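Local coordinates for Two-component insecticidal protein 16 kDa unit (Alcaligenes faecalis, PDB 5V3S) that forms the 16 kDa aegerolysin-family unit of a two-component insecticidal toxin that kills corn rootworm by a mechanism similar to that of Cry34Ab1/Cry35Ab1, at residues Y121-K126 / I138-V143; V96-W101 / E112-D117; R14-W19 / A72-E77; G107-E112 / G133-I138. All blocks are in the same frame, centred on the assembly; numbering follows the deposited sequence.

Interaction 1 of 4, residues Y121-K126 / I138-V143; sequences YTVIKK and IFITVV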
loop_
_atom_site.group_PDB
_atom_site.type_symbol
_atom_site.label_atom_id
_atom_site.label_comp_id
_atom_site.label_asym_id
_atom_site.label_seq_id
_atom_site.Cartn_x
_atom_site.Cartn_y
_atom_site.Cartn_z
ATOM N N TYR A 121 0.675 1.521 18.205
ATOM C CA TYR A 121 0.464 2.263 16.975
ATOM C C TYR A 121 -1.044 2.470 16.678
ATOM O O TYR A 121 -1.877 1.637 17.014
ATOM C CB TYR A 121 1.120 1.556 15.818
ATOM C CG TYR A 121 2.582 1.281 16.055
ATOM C CD1 TYR A 121 3.560 2.184 15.657
ATOM C CD2 TYR A 121 2.966 0.096 16.612
ATOM C CE1 TYR A 121 4.928 1.893 15.801
ATOM C CE2 TYR A 121 4.275 -0.166 16.846
ATOM C CZ TYR A 121 5.230 0.729 16.475
ATOM O OH TYR A 121 6.531 0.416 16.728
ATOM N N THR A 122 -1.374 3.645 16.251
ATOM C CA THR A 122 -2.644 3.917 15.654
ATOM C C THR A 122 -2.473 3.836 14.141
ATOM O O THR A 122 -1.779 4.584 13.511
ATOM C CB THR A 122 -3.245 5.245 16.101
ATOM O OG1 THR A 122 -3.263 5.282 17.542
ATOM C CG2 THR A 122 -4.697 5.360 15.615
ATOM N N VAL A 123 -3.193 2.884 13.562
ATOM C CA VAL A 123 -3.111 2.696 12.144
ATOM C C VAL A 123 -4.496 2.802 11.529
ATOM O O VAL A 123 -5.356 2.005 11.883
ATOM C CB VAL A 123 -2.489 1.353 11.824
ATOM C CG1 VAL A 123 -2.357 1.171 10.353
ATOM C CG2 VAL A 123 -1.105 1.234 12.347
ATOM N N ILE A 124 -4.680 3.748 10.631
ATOM C CA ILE A 124 -6.008 4.059 9.990
ATOM C C ILE A 124 -5.954 4.095 8.458
ATOM O O ILE A 124 -5.148 4.865 7.896
ATOM C CB ILE A 124 -6.635 5.343 10.504
ATOM C CG1 ILE A 124 -6.772 5.387 12.048
ATOM C CG2 ILE A 124 -8.034 5.517 9.814
ATOM C CD1 ILE A 124 -7.868 4.543 12.625
ATOM N N LYS A 125 -6.839 3.282 7.809
ATOM C CA LYS A 125 -6.975 3.362 6.354
ATOM C C LYS A 125 -8.277 4.113 5.875
ATOM O O LYS A 125 -9.360 3.944 6.463
ATOM C CB LYS A 125 -6.944 1.955 5.809
ATOM C CG LYS A 125 -7.087 1.860 4.300
ATOM C CD LYS A 125 -6.940 0.415 3.850
ATOM C CE LYS A 125 -8.186 -0.384 4.261
ATOM N NZ LYS A 125 -9.344 -0.374 3.306
ATOM N N LYS A 126 -8.130 4.914 4.835
ATOM C CA LYS A 126 -9.225 5.607 4.152
ATOM C C LYS A 126 -9.140 5.162 2.714
ATOM O O LYS A 126 -8.055 4.939 2.171
ATOM C CB LYS A 126 -9.095 7.135 4.249
ATOM C CG LYS A 126 -9.005 7.716 5.691
ATOM C CD LYS A 126 -10.356 8.032 6.378
ATOM C CE LYS A 126 -10.193 8.213 7.924
ATOM N NZ LYS A 126 -11.479 7.886 8.617
ATOM N N ILE A 138 -5.795 5.237 -1.906
ATOM C CA ILE A 138 -5.970 4.682 -0.563
ATOM C C ILE A 138 -4.887 5.402 0.267
ATOM O O ILE A 138 -3.797 5.634 -0.246
ATOM C CB ILE A 138 -5.625 3.132 -0.523
ATOM C CG1 ILE A 138 -6.467 2.318 -1.569
ATOM C CG2 ILE A 138 -5.764 2.544 0.860
ATOM C CD1 ILE A 138 -5.814 1.060 -2.124
ATOM N N PHE A 139 -5.187 5.643 1.530
ATOM C CA PHE A 139 -4.395 6.440 2.463
ATOM C C PHE A 139 -4.317 5.643 3.736
ATOM O O PHE A 139 -5.312 5.256 4.279
ATOM C CB PHE A 139 -5.154 7.757 2.698
ATOM C CG PHE A 139 -4.511 8.774 3.618
ATOM C CD1 PHE A 139 -3.163 9.072 3.591
ATOM C CD2 PHE A 139 -5.336 9.570 4.422
ATOM C CE1 PHE A 139 -2.628 10.087 4.388
ATOM C CE2 PHE A 139 -4.816 10.572 5.226
ATOM C CZ PHE A 139 -3.465 10.863 5.182
ATOM N N ILE A 140 -3.086 5.391 4.232
ATOM C CA ILE A 140 -2.889 4.805 5.581
ATOM C C ILE A 140 -2.000 5.776 6.397
ATOM O O ILE A 140 -1.023 6.179 5.900
ATOM C CB ILE A 140 -2.248 3.421 5.517
ATOM C CG1 ILE A 140 -3.103 2.490 4.617
ATOM C CG2 ILE A 140 -2.043 2.863 6.943
ATOM C CD1 ILE A 140 -2.531 1.095 4.515
ATOM N N THR A 141 -2.449 6.147 7.567
ATOM C CA THR A 141 -1.733 6.877 8.568
ATOM C C THR A 141 -1.282 5.894 9.637
ATOM O O THR A 141 -1.978 4.931 10.073
ATOM C CB THR A 141 -2.530 8.108 9.118
ATOM O OG1 THR A 141 -3.835 7.662 9.627
ATOM C CG2 THR A 141 -2.791 9.168 7.984
ATOM N N VAL A 142 -0.067 6.167 10.125
ATOM C CA VAL A 142 0.487 5.388 11.119
ATOM C C VAL A 142 1.107 6.368 12.162
ATOM O O VAL A 142 1.884 7.173 11.802
ATOM C CB VAL A 142 1.536 4.465 10.560
ATOM C CG1 VAL A 142 1.987 3.599 11.693
ATOM C CG2 VAL A 142 0.998 3.577 9.384
ATOM N N VAL A 143 0.666 6.273 13.385
ATOM C CA VAL A 143 1.144 7.121 14.476
ATOM C C VAL A 143 1.666 6.210 15.545
ATOM O O VAL A 143 0.916 5.426 16.107
ATOM C CB VAL A 143 0.017 8.025 15.069
ATOM C CG1 VAL A 143 0.566 8.845 16.248
ATOM C CG2 VAL A 143 -0.527 8.944 14.002
HETATM O O HOH W 1 -3.204 7.031 12.365
#
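T122, I124 and K126 face V143, T141 and F139 as antiparallel hydrogen-bonded pairs, the short strands running at 170° to each other with their axes 4.7 Å apart. Each pair is closed by two N-H...O bonds; the central ones, I124 N to T141 O and T141 N to I124 O, are both 3.0 Å. The alternate residues turn to the inner face. There V123 and V142 stand side by side, CG2 of V123 3.9 Å from CG1 of V142. With V123 CG1 anti to the backbone N (chi1 -178°), that branch points along the strand to the next pair, 3.8 Å from I140 CG2. K125 lays its CG 3.7 Å from I138 CG2, then bends away, and its NZ ends in a salt bridge with D111. On the outer face T141 OG1 rests 3.7 Å from I124 CB, and a water spans 2.9 Å to T141 OG1 and 3.1 Å to T122 O. T122 O therefore accepts from both this water and V143 N. The split is clear: V123, I140 and V142 give this beta hairpin a greasy side that packs on F97 of the other sheet, while the T122, I124 and T141 side meets water.

Interaction 2 of 4, residues V96-W101 / E112-D117; sequences VFEYYW and ELTVKD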
loop_
_atom_site.group_PDB
_atom_site.type_symbol
_atom_site.label_atom_id
_atom_site.label_comp_id
_atom_site.label_asym_id
_atom_site.label_seq_id
_atom_site.Cartn_x
_atom_site.Cartn_y
_atom_site.Cartn_z
ATOM N N VAL A 96 4.343 -3.670 12.076
ATOM C CA VAL A 96 3.277 -2.782 12.427
ATOM C C VAL A 96 1.975 -3.195 11.700
ATOM O O VAL A 96 0.951 -3.368 12.376
ATOM C CB VAL A 96 3.699 -1.365 12.120
ATOM C CG1 VAL A 96 2.554 -0.380 12.359
ATOM C CG2 VAL A 96 4.963 -1.079 12.964
ATOM N N PHE A 97 2.034 -3.389 10.395
ATOM C CA PHE A 97 0.832 -3.880 9.585
ATOM C C PHE A 97 1.222 -4.661 8.349
ATOM O O PHE A 97 2.341 -4.651 7.890
ATOM C CB PHE A 97 -0.193 -2.805 9.203
ATOM C CG PHE A 97 0.241 -1.801 8.130
ATOM C CD1 PHE A 97 0.285 -2.108 6.803
ATOM C CD2 PHE A 97 0.546 -0.472 8.470
ATOM C CE1 PHE A 97 0.621 -1.156 5.840
ATOM C CE2 PHE A 97 0.882 0.457 7.535
ATOM C CZ PHE A 97 0.936 0.115 6.191
ATOM N N GLU A 98 0.270 -5.437 7.894
ATOM C CA GLU A 98 0.342 -6.173 6.640
ATOM C C GLU A 98 -0.844 -5.667 5.843
ATOM O O GLU A 98 -1.957 -5.441 6.413
ATOM C CB GLU A 98 0.236 -7.662 6.865
ATOM C CG GLU A 98 1.482 -8.233 7.567
ATOM C CD GLU A 98 1.237 -9.617 8.134
ATOM O OE1 GLU A 98 0.103 -9.989 8.516
ATOM O OE2 GLU A 98 2.177 -10.340 8.110
ATOM N N TYR A 99 -0.576 -5.324 4.565
ATOM C CA TYR A 99 -1.654 -4.911 3.702
ATOM C C TYR A 99 -1.745 -5.836 2.458
ATOM O O TYR A 99 -0.729 -6.345 1.999
ATOM C CB TYR A 99 -1.458 -3.447 3.284
ATOM C CG TYR A 99 -2.627 -2.915 2.496
ATOM C CD1 TYR A 99 -3.920 -2.797 3.106
ATOM C CD2 TYR A 99 -2.475 -2.613 1.151
ATOM C CE1 TYR A 99 -5.001 -2.319 2.347
ATOM C CE2 TYR A 99 -3.503 -2.104 0.432
ATOM C CZ TYR A 99 -4.769 -1.982 1.024
ATOM O OH TYR A 99 -5.783 -1.541 0.198
ATOM N N TYR A 100 -2.948 -6.011 1.921
ATOM C CA TYR A 100 -3.177 -6.921 0.747
ATOM C C TYR A 100 -4.344 -6.406 -0.008
ATOM O O TYR A 100 -5.294 -5.854 0.591
ATOM C CB TYR A 100 -3.440 -8.402 1.215
ATOM C CG TYR A 100 -4.063 -9.327 0.153
ATOM C CD1 TYR A 100 -3.279 -9.865 -0.826
ATOM C CD2 TYR A 100 -5.460 -9.569 0.082
ATOM C CE1 TYR A 100 -3.785 -10.617 -1.866
ATOM C CE2 TYR A 100 -5.985 -10.368 -0.939
ATOM C CZ TYR A 100 -5.107 -10.902 -1.906
ATOM O OH TYR A 100 -5.542 -11.675 -2.928
ATOM N N TRP A 101 -4.246 -6.460 -1.343
ATOM C CA TRP A 101 -5.323 -6.024 -2.218
ATOM C C TRP A 101 -5.489 -7.041 -3.380
ATOM O O TRP A 101 -4.560 -7.726 -3.749
ATOM C CB TRP A 101 -5.047 -4.611 -2.755
ATOM C CG TRP A 101 -3.864 -4.539 -3.660
ATOM C CD1 TRP A 101 -3.859 -4.728 -5.010
ATOM C CD2 TRP A 101 -2.498 -4.305 -3.301
ATOM N NE1 TRP A 101 -2.617 -4.637 -5.505
ATOM C CE2 TRP A 101 -1.744 -4.372 -4.475
ATOM C CE3 TRP A 101 -1.851 -3.949 -2.116
ATOM C CZ2 TRP A 101 -0.353 -4.191 -4.486
ATOM C CZ3 TRP A 101 -0.482 -3.793 -2.130
ATOM C CH2 TRP A 101 0.242 -3.855 -3.312
ATOM N N GLU A 112 -7.387 -5.925 2.537
ATOM C CA GLU A 112 -7.356 -6.363 3.913
ATOM C C GLU A 112 -6.144 -5.742 4.511
ATOM O O GLU A 112 -5.077 -5.856 3.932
ATOM C CB GLU A 112 -7.209 -7.862 4.007
ATOM C CG GLU A 112 -6.933 -8.375 5.406
ATOM C CD GLU A 112 -8.176 -8.716 6.144
ATOM O OE1 GLU A 112 -9.230 -8.100 5.864
ATOM O OE2 GLU A 112 -8.090 -9.621 6.993
ATOM N N LEU A 113 -6.368 -5.077 5.630
ATOM C CA LEU A 113 -5.291 -4.432 6.459
ATOM C C LEU A 113 -5.265 -5.085 7.797
ATOM O O LEU A 113 -6.238 -5.030 8.556
ATOM C CB LEU A 113 -5.575 -2.965 6.651
ATOM C CG LEU A 113 -4.685 -2.306 7.704
ATOM C CD1 LEU A 113 -3.286 -2.122 7.092
ATOM C CD2 LEU A 113 -5.259 -1.014 8.112
ATOM N N THR A 114 -4.177 -5.777 8.076
ATOM C CA THR A 114 -3.953 -6.479 9.290
ATOM C C THR A 114 -3.012 -5.664 10.180
ATOM O O THR A 114 -1.801 -5.632 9.912
ATOM C CB THR A 114 -3.315 -7.880 8.986
ATOM O OG1 THR A 114 -4.068 -8.617 7.959
ATOM C CG2 THR A 114 -3.250 -8.759 10.237
ATOM N N VAL A 115 -3.533 -5.110 11.297
ATOM C CA VAL A 115 -2.660 -4.350 12.175
ATOM C C VAL A 115 -2.115 -5.301 13.212
ATOM O O VAL A 115 -2.874 -6.035 13.917
ATOM C CB VAL A 115 -3.400 -3.169 12.858
ATOM C CG1 VAL A 115 -2.442 -2.441 13.842
ATOM C CG2 VAL A 115 -3.975 -2.261 11.817
ATOM N N LYS A 116 -0.814 -5.279 13.359
ATOM C CA LYS A 116 -0.136 -6.296 14.176
ATOM C C LYS A 116 0.187 -5.794 15.583
ATOM O O LYS A 116 0.387 -6.593 16.487
ATOM C CB LYS A 116 1.124 -6.806 13.444
ATOM C CG LYS A 116 0.716 -7.575 12.163
ATOM C CD LYS A 116 0.093 -8.894 12.580
ATOM C CE LYS A 116 1.116 -9.977 12.825
ATOM N NZ LYS A 116 0.459 -11.320 13.064
ATOM N N ASP A 117 0.273 -4.481 15.758
ATOM C CA ASP A 117 0.478 -3.962 17.116
ATOM C C ASP A 117 -0.419 -2.784 17.322
ATOM O O ASP A 117 0.000 -1.640 17.120
ATOM C CB ASP A 117 1.937 -3.581 17.328
ATOM C CG ASP A 117 2.219 -3.141 18.762
ATOM O OD1 ASP A 117 1.266 -3.044 19.578
ATOM O OD2 ASP A 117 3.392 -2.963 19.062
HETATM O O HOH W 2 0.189 -11.807 10.422
HETATM O O HOH W 3 -1.957 -10.721 7.248
#
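F97 and L113 make the tight part of this contact: L113 CD1 sits 3.6 Å from F97 CD1, the two side chains meeting at a slant. The close backbones put F97 CB 3.3 Å from T114 O; chi1 of 72° then turns the F97 ring to L113 CD1. Y99 turns the edge of its ring to the same leucine, L113 CB near the ring plane and 3.9 Å from Y99 CD1; the Y99 hydroxyl is hydrogen-bonded to D111. These side chains line the inner side of the antiparallel hairpin 94-103/110-115, whose F97 and Y99 pack on V123, I140 and I138 of the facing sheet in the beta sandwich. V96 and F97 both face L89 on the other neighbouring strand, a classic beta bulge. Across the hairpin itself, V96 O still takes K116 N at 2.8 Å, whereas the Y100-E112 pair at the far end is bonded through bent N-H...O angles of 135° and 139°. The opposite side is wet. E98 and T114 run alongside each other there, and one water links E98 OE1 to T114 OG1. A second water donates to E98 OE1 and accepts from K116 NZ at 2.7 Å, joining the opposite charges while OE1 and NZ stay 4.8 Å apart.

Interaction 3 of 4, residues R14-W19 / A72-E77; sequences RAYAQW and ASCGRE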
loop_
_atom_site.group_PDB
_atom_site.type_symbol
_atom_site.label_atom_id
_atom_site.label_comp_id
_atom_site.label_asym_id
_atom_site.label_seq_id
_atom_site.Cartn_x
_atom_site.Cartn_y
_atom_site.Cartn_z
ATOM N N ARG A 14 -6.814 -0.211 -21.611
ATOM C CA ARG A 14 -7.631 -1.238 -20.964
ATOM C C ARG A 14 -7.073 -1.696 -19.619
ATOM O O ARG A 14 -7.688 -1.504 -18.592
ATOM C CB ARG A 14 -7.746 -2.439 -21.909
ATOM C CG ARG A 14 -8.447 -3.677 -21.378
ATOM C CD ARG A 14 -8.657 -4.702 -22.502
ATOM N NE ARG A 14 -7.434 -5.420 -22.883
ATOM C CZ ARG A 14 -6.723 -5.260 -24.009
ATOM N NH1 ARG A 14 -7.079 -4.393 -24.965
ATOM N NH2 ARG A 14 -5.626 -5.998 -24.190
ATOM N N ALA A 15 -5.902 -2.316 -19.664
ATOM C CA ALA A 15 -5.173 -2.778 -18.485
ATOM C C ALA A 15 -4.966 -1.702 -17.413
ATOM O O ALA A 15 -4.885 -2.018 -16.220
ATOM C CB ALA A 15 -3.831 -3.352 -18.928
ATOM N N TYR A 16 -4.876 -0.446 -17.823
ATOM C CA TYR A 16 -4.561 0.655 -16.891
ATOM C C TYR A 16 -5.814 1.110 -16.186
ATOM O O TYR A 16 -5.758 1.873 -15.210
ATOM C CB TYR A 16 -3.905 1.851 -17.594
ATOM C CG TYR A 16 -2.462 1.689 -17.969
ATOM C CD1 TYR A 16 -1.830 0.473 -17.849
ATOM C CD2 TYR A 16 -1.717 2.772 -18.440
ATOM C CE1 TYR A 16 -0.512 0.332 -18.224
ATOM C CE2 TYR A 16 -0.409 2.606 -18.853
ATOM C CZ TYR A 16 0.183 1.401 -18.710
ATOM O OH TYR A 16 1.483 1.224 -19.089
ATOM N N ALA A 17 -6.953 0.618 -16.667
ATOM C CA ALA A 17 -8.221 1.002 -16.109
ATOM C C ALA A 17 -8.435 0.450 -14.699
ATOM O O ALA A 17 -9.310 0.920 -14.008
ATOM C CB ALA A 17 -9.339 0.562 -17.041
ATOM N N GLN A 18 -7.693 -0.588 -14.313
ATOM C CA GLN A 18 -7.669 -1.066 -12.906
ATOM C C GLN A 18 -6.351 -0.594 -12.285
ATOM O O GLN A 18 -5.263 -0.867 -12.800
ATOM C CB GLN A 18 -7.817 -2.575 -12.859
ATOM C CG GLN A 18 -7.761 -3.155 -11.458
ATOM C CD GLN A 18 -8.792 -2.494 -10.543
ATOM O OE1 GLN A 18 -8.687 -1.313 -10.221
ATOM N NE2 GLN A 18 -9.868 -3.218 -10.265
ATOM N N TRP A 19 -6.449 0.223 -11.232
ATOM C CA TRP A 19 -5.265 0.872 -10.734
ATOM C C TRP A 19 -5.547 1.241 -9.279
ATOM O O TRP A 19 -6.721 1.331 -8.840
ATOM C CB TRP A 19 -4.889 2.120 -11.521
ATOM C CG TRP A 19 -5.947 3.190 -11.405
ATOM C CD1 TRP A 19 -7.083 3.300 -12.178
ATOM C CD2 TRP A 19 -5.994 4.283 -10.460
ATOM N NE1 TRP A 19 -7.822 4.384 -11.769
ATOM C CE2 TRP A 19 -7.183 5.002 -10.713
ATOM C CE3 TRP A 19 -5.176 4.684 -9.403
ATOM C CZ2 TRP A 19 -7.552 6.127 -9.979
ATOM C CZ3 TRP A 19 -5.532 5.837 -8.668
ATOM C CH2 TRP A 19 -6.704 6.538 -8.944
ATOM N N ALA A 72 2.281 2.404 -6.088
ATOM C CA ALA A 72 1.250 2.458 -7.135
ATOM C C ALA A 72 1.336 1.213 -7.960
ATOM O O ALA A 72 2.419 0.769 -8.258
ATOM C CB ALA A 72 1.496 3.652 -8.004
ATOM N N SER A 73 0.215 0.648 -8.327
ATOM C CA SER A 73 0.256 -0.529 -9.147
ATOM C C SER A 73 -0.966 -0.484 -10.031
ATOM O O SER A 73 -1.940 -0.009 -9.609
ATOM C CB SER A 73 0.120 -1.689 -8.203
ATOM O OG SER A 73 0.112 -2.909 -8.860
ATOM N N CYS A 74 -0.884 -1.065 -11.234
ATOM C CA CYS A 74 -1.999 -1.137 -12.145
ATOM C C CYS A 74 -1.875 -2.401 -12.981
ATOM O O CYS A 74 -0.956 -3.191 -12.826
ATOM C CB CYS A 74 -2.015 0.096 -13.092
ATOM S SG CYS A 74 -0.573 0.275 -14.141
ATOM N N GLY A 75 -2.823 -2.606 -13.890
ATOM C CA GLY A 75 -2.692 -3.742 -14.773
ATOM C C GLY A 75 -1.522 -3.662 -15.707
ATOM O O GLY A 75 -1.066 -2.589 -16.089
ATOM N N ARG A 76 -1.050 -4.835 -16.128
ATOM C CA ARG A 76 0.036 -4.992 -17.089
ATOM C C ARG A 76 -0.559 -4.982 -18.494
ATOM O O ARG A 76 -1.461 -5.747 -18.823
ATOM C CB ARG A 76 0.803 -6.326 -16.866
ATOM C CG ARG A 76 2.071 -6.358 -17.675
ATOM C CD ARG A 76 2.913 -7.524 -17.329
ATOM N NE ARG A 76 3.494 -7.373 -15.988
ATOM C CZ ARG A 76 4.522 -6.570 -15.738
ATOM N NH1 ARG A 76 5.080 -5.874 -16.669
ATOM N NH2 ARG A 76 5.059 -6.545 -14.493
ATOM N N GLU A 77 -0.091 -4.030 -19.291
ATOM C CA GLU A 77 -0.353 -3.992 -20.729
ATOM C C GLU A 77 -0.285 -5.383 -21.417
ATOM O O GLU A 77 0.745 -6.054 -21.388
ATOM C CB GLU A 77 0.608 -2.976 -21.396
ATOM C CG GLU A 77 2.091 -3.186 -21.075
ATOM C CD GLU A 77 2.503 -2.792 -19.652
ATOM O OE1 GLU A 77 1.676 -2.256 -18.916
ATOM O OE2 GLU A 77 3.665 -3.015 -19.265
#
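This is a loop-on-strand contact at one end of the fold, where A15 and Y16 of the N-terminal helical segment, and Q18 and W19 beyond them, settle on C74-E77, where strand 68-74 runs out. A backbone hydrogen bond crosses it, G75 N to Q18 O at 3.2 Å, and W19 pairs with C74 as an antiparallel non-hydrogen-bonded pair. The backbones come very close at G75, whose CA makes a CH...O contact of 3.1 Å with A15 O. Next to it A15 CB touches R76 O at 3.4 Å. The Y16 ring then bridges to several groups. C74 SG lies 4.4 Å from its centroid, in an oblique sulfur-aromatic contact 32° off the ring normal; with SG between the backbone N and the carbonyl carbon (chi1 61°), it is directed at CD1 of Y16. At the ring edge G75 O is near the ring plane, and so is E77 OE1, 3.5 Å from Y16 CE1, with the carboxylate turned 89° to the ring. Y16 OH and E77 OE1 also share K42 NZ, through a hydrogen bond and a salt bridge respectively, so this lysine ties tyrosine and glutamate together. The arrangement is that of an N-terminal helix docked where two neighbouring antiparallel strands, 19-27 and 68-74, meet at the end of an aegerolysin beta sandwich.

Interaction 4 of 4, residues G107-E112 / G133-I138; sequences GSNSDE and GAMGNI. Unlike the reference sequence in segment 133-138: M135 (reference Thr).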
loop_
_atom_site.group_PDB
_atom_site.type_symbol
_atom_site.label_atom_id
_atom_site.label_comp_id
_atom_site.label_asym_id
_atom_site.label_seq_id
_atom_site.Cartn_x
_atom_site.Cartn_y
_atom_site.Cartn_z
ATOM N N GLY A 107 -14.082 -8.579 -11.865
ATOM C CA GLY A 107 -14.421 -9.016 -10.519
ATOM C C GLY A 107 -14.500 -7.847 -9.555
ATOM O O GLY A 107 -14.332 -6.696 -9.938
ATOM N N SER A 108 -14.755 -8.150 -8.296
ATOM C CA SER A 108 -14.901 -7.105 -7.287
ATOM C C SER A 108 -13.564 -6.902 -6.574
ATOM O O SER A 108 -12.874 -7.882 -6.249
ATOM C CB SER A 108 -15.988 -7.462 -6.276
ATOM O OG SER A 108 -16.050 -8.861 -6.069
ATOM N N ASN A 109 -13.217 -5.633 -6.386
ATOM C CA ASN A 109 -12.051 -5.207 -5.570
ATOM C C ASN A 109 -12.253 -5.722 -4.166
ATOM O O ASN A 109 -13.394 -5.675 -3.644
ATOM C CB ASN A 109 -11.964 -3.660 -5.531
ATOM C CG ASN A 109 -11.688 -3.025 -6.880
ATOM O OD1 ASN A 109 -10.751 -3.402 -7.598
ATOM N ND2 ASN A 109 -12.452 -1.991 -7.208
ATOM N N SER A 110 -11.178 -6.245 -3.548
ATOM C CA SER A 110 -11.140 -6.434 -2.124
ATOM C C SER A 110 -9.762 -6.033 -1.563
ATOM O O SER A 110 -8.744 -5.947 -2.292
ATOM C CB SER A 110 -11.419 -7.883 -1.741
ATOM O OG SER A 110 -10.325 -8.745 -2.066
ATOM N N ASP A 111 -9.753 -5.789 -0.273
ATOM C CA ASP A 111 -8.436 -5.622 0.411
ATOM C C ASP A 111 -8.491 -6.077 1.833
ATOM O O ASP A 111 -9.520 -6.590 2.329
ATOM C CB ASP A 111 -7.991 -4.174 0.238
ATOM C CG ASP A 111 -8.755 -3.178 1.147
ATOM O OD1 ASP A 111 -9.632 -3.615 2.016
ATOM O OD2 ASP A 111 -8.425 -1.968 0.958
ATOM N N GLU A 112 -7.387 -5.925 2.537
ATOM C CA GLU A 112 -7.356 -6.363 3.913
ATOM C C GLU A 112 -6.144 -5.742 4.511
ATOM O O GLU A 112 -5.077 -5.856 3.932
ATOM C CB GLU A 112 -7.209 -7.862 4.007
ATOM C CG GLU A 112 -6.933 -8.375 5.406
ATOM C CD GLU A 112 -8.176 -8.716 6.144
ATOM O OE1 GLU A 112 -9.230 -8.100 5.864
ATOM O OE2 GLU A 112 -8.090 -9.621 6.993
ATOM N N GLY A 133 -15.663 -0.266 -9.902
ATOM C CA GLY A 133 -14.669 0.172 -10.906
ATOM C C GLY A 133 -13.224 0.064 -10.415
ATOM O O GLY A 133 -12.860 -0.925 -9.729
ATOM N N ALA A 134 -12.433 1.092 -10.695
ATOM C CA ALA A 134 -10.999 1.064 -10.297
ATOM C C ALA A 134 -10.842 1.228 -8.778
ATOM O O ALA A 134 -11.527 2.052 -8.138
ATOM C CB ALA A 134 -10.198 2.140 -11.024
HETATM N N MSE A 135 -9.931 0.461 -8.208
HETATM C CA MSE A 135 -9.639 0.594 -6.769
HETATM C C MSE A 135 -9.353 2.020 -6.314
HETATM O O MSE A 135 -9.880 2.462 -5.318
HETATM C CB MSE A 135 -8.541 -0.398 -6.383
HETATM C CG MSE A 135 -8.180 -0.423 -4.904
HETATM SE SE MSE A 135 -9.715 -0.963 -3.806
HETATM C CE MSE A 135 -8.924 -2.390 -2.749
ATOM N N GLY A 136 -8.513 2.746 -7.001
ATOM C CA GLY A 136 -8.397 4.170 -6.713
ATOM C C GLY A 136 -7.310 4.527 -5.693
ATOM O O GLY A 136 -6.376 3.837 -5.567
ATOM N N ASN A 137 -7.483 5.651 -5.010
ATOM C CA ASN A 137 -6.515 6.181 -4.057
ATOM C C ASN A 137 -6.833 5.631 -2.654
ATOM O O ASN A 137 -8.005 5.616 -2.211
ATOM C CB ASN A 137 -6.545 7.710 -4.018
ATOM C CG ASN A 137 -6.172 8.353 -5.353
ATOM O OD1 ASN A 137 -5.042 8.349 -5.738
ATOM N ND2 ASN A 137 -7.171 8.777 -6.122
ATOM N N ILE A 138 -5.795 5.237 -1.906
ATOM C CA ILE A 138 -5.970 4.682 -0.563
ATOM C C ILE A 138 -4.887 5.402 0.267
ATOM O O ILE A 138 -3.797 5.634 -0.246
ATOM C CB ILE A 138 -5.625 3.132 -0.523
ATOM C CG1 ILE A 138 -6.467 2.318 -1.569
ATOM C CG2 ILE A 138 -5.764 2.544 0.860
ATOM C CD1 ILE A 138 -5.814 1.060 -2.124
HETATM O O HOH W 4 -14.137 -3.607 -9.813
#
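N109 offers a flat amide to the chain at G133-M135: G133 O lies near its plane, 15° out, taking ND2 at 2.8 Å, while CB and the selenium of M135 lie over one face. This closes one end of the beta sandwich, joining the loop before edge strand 110-115 to the turn that leads into strand 136-144 of the other sheet. The N-H...O angle is 149°, and the nitrogen stands tilted from the carbonyl plane of G133. ND2 also donates to P131 O, so both of its partners are carbonyls of the same loop, which fixes the turn of the amide. G133 O is gripped a second time, by a water 3.0 Å away that also donates to G107 O at 3.1 Å, a water-mediated link that adds to the direct N109 bond between the two loops. M135, a selenomethionine that differs from the reference sequence, lies alongside N109 but points the other way, its selenium 3.9 Å from N109 CB. Its CG is anti to the backbone N (chi1 -177°), and bends further out carry the methyl group across to strand 110-115, at about a right angle to D111. There CE ends 3.6 Å from D111 CB and 3.6 Å from S110 O.

In the fold
Interactions 1 and 2 are hairpins from the two facing sheets, their centres 10 Å apart, and their inner side chains interlock: V142 CG2 is 3.6 Å from F97 CE2. D111 of interaction 4 ties both together, its OD2 lying 3.0 Å from K125 NZ of interaction 1 in a salt bridge and 2.8 Å from Y99 OH of interaction 2. Interaction 4 shares I138 with the first and E112 with the second. Interaction 3 sits about 24 Å from interaction 1, centre to centre, on the opposite side of the chain's centre, yet it touches interaction 4, where Q18 OE1 receives M135 N at 3.0 Å. Interaction 4 thus touches all the others; interaction 3 touches neither 1 nor 2.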